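Local coordinates for protein putative conjugative transposon recombinase (Clostridium difficile, PDB 3G13) that probably binds DNA and exchanges its strands as a serine recombinase, of which this chain is the N-terminal resolvase-type domain, at residues 31-34 and 35-39. Numbering follows the deposited sequence.
Sequences YYTD and MIKKN
Met35 N gives its hydrogen to Tyr31 O at 2.8 Å, the shortest hydrogen bond between 31-34 and 35-39. The two segments follow each other without a break, 31-34 within helix 25-37 and 35-39 running on from it; this is the crossover helix of a beta-alpha-beta unit in the resolvase-type domain. Ile36 N bonds Tyr32 O in the same i to i+4 pattern, and Lys37 N bonds Thr33 O. The bond from Lys38 N to Asp34 O is weak, bent to 127° at the hydrogen. Lys38 N is also hydrogen-bonded to Met35 O, three residues back.

Met35, a selenomethionine here, serves both tyrosines. Its CB lies over one face of the Tyr31 ring, offset toward the rim, and is 4.2 Å from Tyr31 CZ. Its chain then bends at chi2 (-90°) and chi3 (-73°). This folding brings CE to the edge of the Tyr32 ring, 3.8 Å from Tyr32 CD1. One face of that ring is also covered by Tyr31, whose CD2 sits above its centre.

Tyr32 and Ile36 are buried on the side of the helix that faces the sheet. Tyr32 packs on Ala10 and Cys12 of strand 6-14 and on Ile47 of strand 42-51, and its OH is hydrogen-bonded to Glu111. Ile36 reaches Val8 and Leu44 on the same two strands.

Charged chains lie on the outer side. Lys38 runs extended beyond CG and crosses Asp34. The charged ends stay apart, with Asp34 OD2 4.7 Å from Lys38 NZ, so any attraction is probably modest. Lys37 instead lies alongside Thr33. Thr33 OG1 turns back to the carbonyl oxygen of Val29, while its methyl CG2 meets Lys37 CE at 3.7 Å.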
loop_
_atom_site.group_PDB
_atom_site.type_symbol
_atom_site.label_atom_id
_atom_site.label_comp_id
_atom_site.label_asym_id
_atom_site.label_seq_id
_atom_site.Cartn_x
_atom_site.Cartn_y
_atom_site.Cartn_z
ATOM N N TYR A 31 14.625 -24.680 8.802
ATOM C CA TYR A 31 14.922 -23.827 7.665
ATOM C C TYR A 31 15.722 -22.595 8.110
ATOM O O TYR A 31 16.809 -22.337 7.577
ATOM C CB TYR A 31 13.648 -23.384 6.914
ATOM C CG TYR A 31 13.993 -22.339 5.886
ATOM C CD1 TYR A 31 14.605 -22.699 4.690
ATOM C CD2 TYR A 31 13.767 -20.983 6.134
ATOM C CE1 TYR A 31 14.987 -21.715 3.755
ATOM C CE2 TYR A 31 14.127 -20.014 5.212
ATOM C CZ TYR A 31 14.721 -20.381 4.031
ATOM O OH TYR A 31 15.082 -19.417 3.106
ATOM N N TYR A 32 15.186 -21.839 9.070
ATOM C CA TYR A 32 15.849 -20.601 9.515
ATOM C C TYR A 32 17.155 -20.833 10.235
ATOM O O TYR A 32 18.070 -20.057 10.079
ATOM C CB TYR A 32 14.920 -19.748 10.374
ATOM C CG TYR A 32 13.845 -19.073 9.554
ATOM C CD1 TYR A 32 14.172 -18.044 8.655
ATOM C CD2 TYR A 32 12.496 -19.466 9.676
ATOM C CE1 TYR A 32 13.155 -17.408 7.894
ATOM C CE2 TYR A 32 11.491 -18.848 8.942
ATOM C CZ TYR A 32 11.817 -17.816 8.048
ATOM O OH TYR A 32 10.798 -17.215 7.327
ATOM N N THR A 33 17.256 -21.921 11.002
ATOM C CA THR A 33 18.499 -22.200 11.718
ATOM C C THR A 33 19.627 -22.446 10.712
ATOM O O THR A 33 20.692 -21.887 10.845
ATOM C CB THR A 33 18.367 -23.407 12.700
ATOM O OG1 THR A 33 17.303 -23.127 13.614
ATOM C CG2 THR A 33 19.645 -23.598 13.491
ATOM N N ASP A 34 19.349 -23.272 9.724
ATOM C CA ASP A 34 20.295 -23.590 8.681
ATOM C C ASP A 34 20.587 -22.355 7.804
ATOM O O ASP A 34 21.747 -22.071 7.508
ATOM C CB ASP A 34 19.734 -24.737 7.853
ATOM C CG ASP A 34 20.541 -25.019 6.595
ATOM O OD1 ASP A 34 21.640 -25.647 6.692
ATOM O OD2 ASP A 34 20.053 -24.618 5.520
HETATM N N MSE A 35 19.545 -21.632 7.402
HETATM C CA MSE A 35 19.741 -20.467 6.535
HETATM C C MSE A 35 20.600 -19.410 7.233
HETATM O O MSE A 35 21.532 -18.867 6.639
HETATM C CB MSE A 35 18.409 -19.879 6.052
HETATM C CG MSE A 35 18.564 -18.831 4.948
HETATM SE SE MSE A 35 18.766 -16.997 5.756
HETATM C CE MSE A 35 16.854 -16.852 6.286
ATOM N N ILE A 36 20.309 -19.112 8.492
ATOM C CA ILE A 36 21.073 -18.063 9.177
ATOM C C ILE A 36 22.551 -18.497 9.420
ATOM O O ILE A 36 23.474 -17.661 9.376
ATOM C CB ILE A 36 20.353 -17.598 10.452
ATOM C CG1 ILE A 36 19.070 -16.824 10.063
ATOM C CG2 ILE A 36 21.267 -16.808 11.408
ATOM C CD1 ILE A 36 18.055 -16.762 11.183
ATOM N N LYS A 37 22.747 -19.790 9.661
ATOM C CA LYS A 37 24.099 -20.390 9.784
ATOM C C LYS A 37 24.934 -20.352 8.520
ATOM O O LYS A 37 26.146 -20.481 8.603
ATOM C CB LYS A 37 24.028 -21.844 10.267
ATOM C CG LYS A 37 24.460 -22.035 11.694
ATOM C CD LYS A 37 23.342 -21.586 12.631
ATOM C CE LYS A 37 23.190 -22.587 13.762
ATOM N NZ LYS A 37 22.835 -21.874 15.024
ATOM N N LYS A 38 24.312 -20.136 7.363
ATOM C CA LYS A 38 25.037 -19.931 6.094
ATOM C C LYS A 38 26.008 -18.740 6.100
ATOM O O LYS A 38 26.985 -18.729 5.328
ATOM C CB LYS A 38 24.068 -19.781 4.887
ATOM C CG LYS A 38 23.336 -21.061 4.541
ATOM C CD LYS A 38 22.301 -20.886 3.425
ATOM C CE LYS A 38 21.898 -22.272 2.888
ATOM N NZ LYS A 38 21.115 -22.180 1.621
ATOM N N ASN A 39 25.728 -17.748 6.943
ATOM C CA ASN A 39 26.485 -16.517 6.966
ATOM C C ASN A 39 27.219 -16.364 8.276
ATOM O O ASN A 39 26.611 -16.145 9.312
ATOM C CB ASN A 39 25.521 -15.326 6.792
ATOM C CG ASN A 39 26.239 -14.023 6.536
ATOM O OD1 ASN A 39 27.361 -13.800 7.000
ATOM N ND2 ASN A 39 25.589 -13.137 5.774
#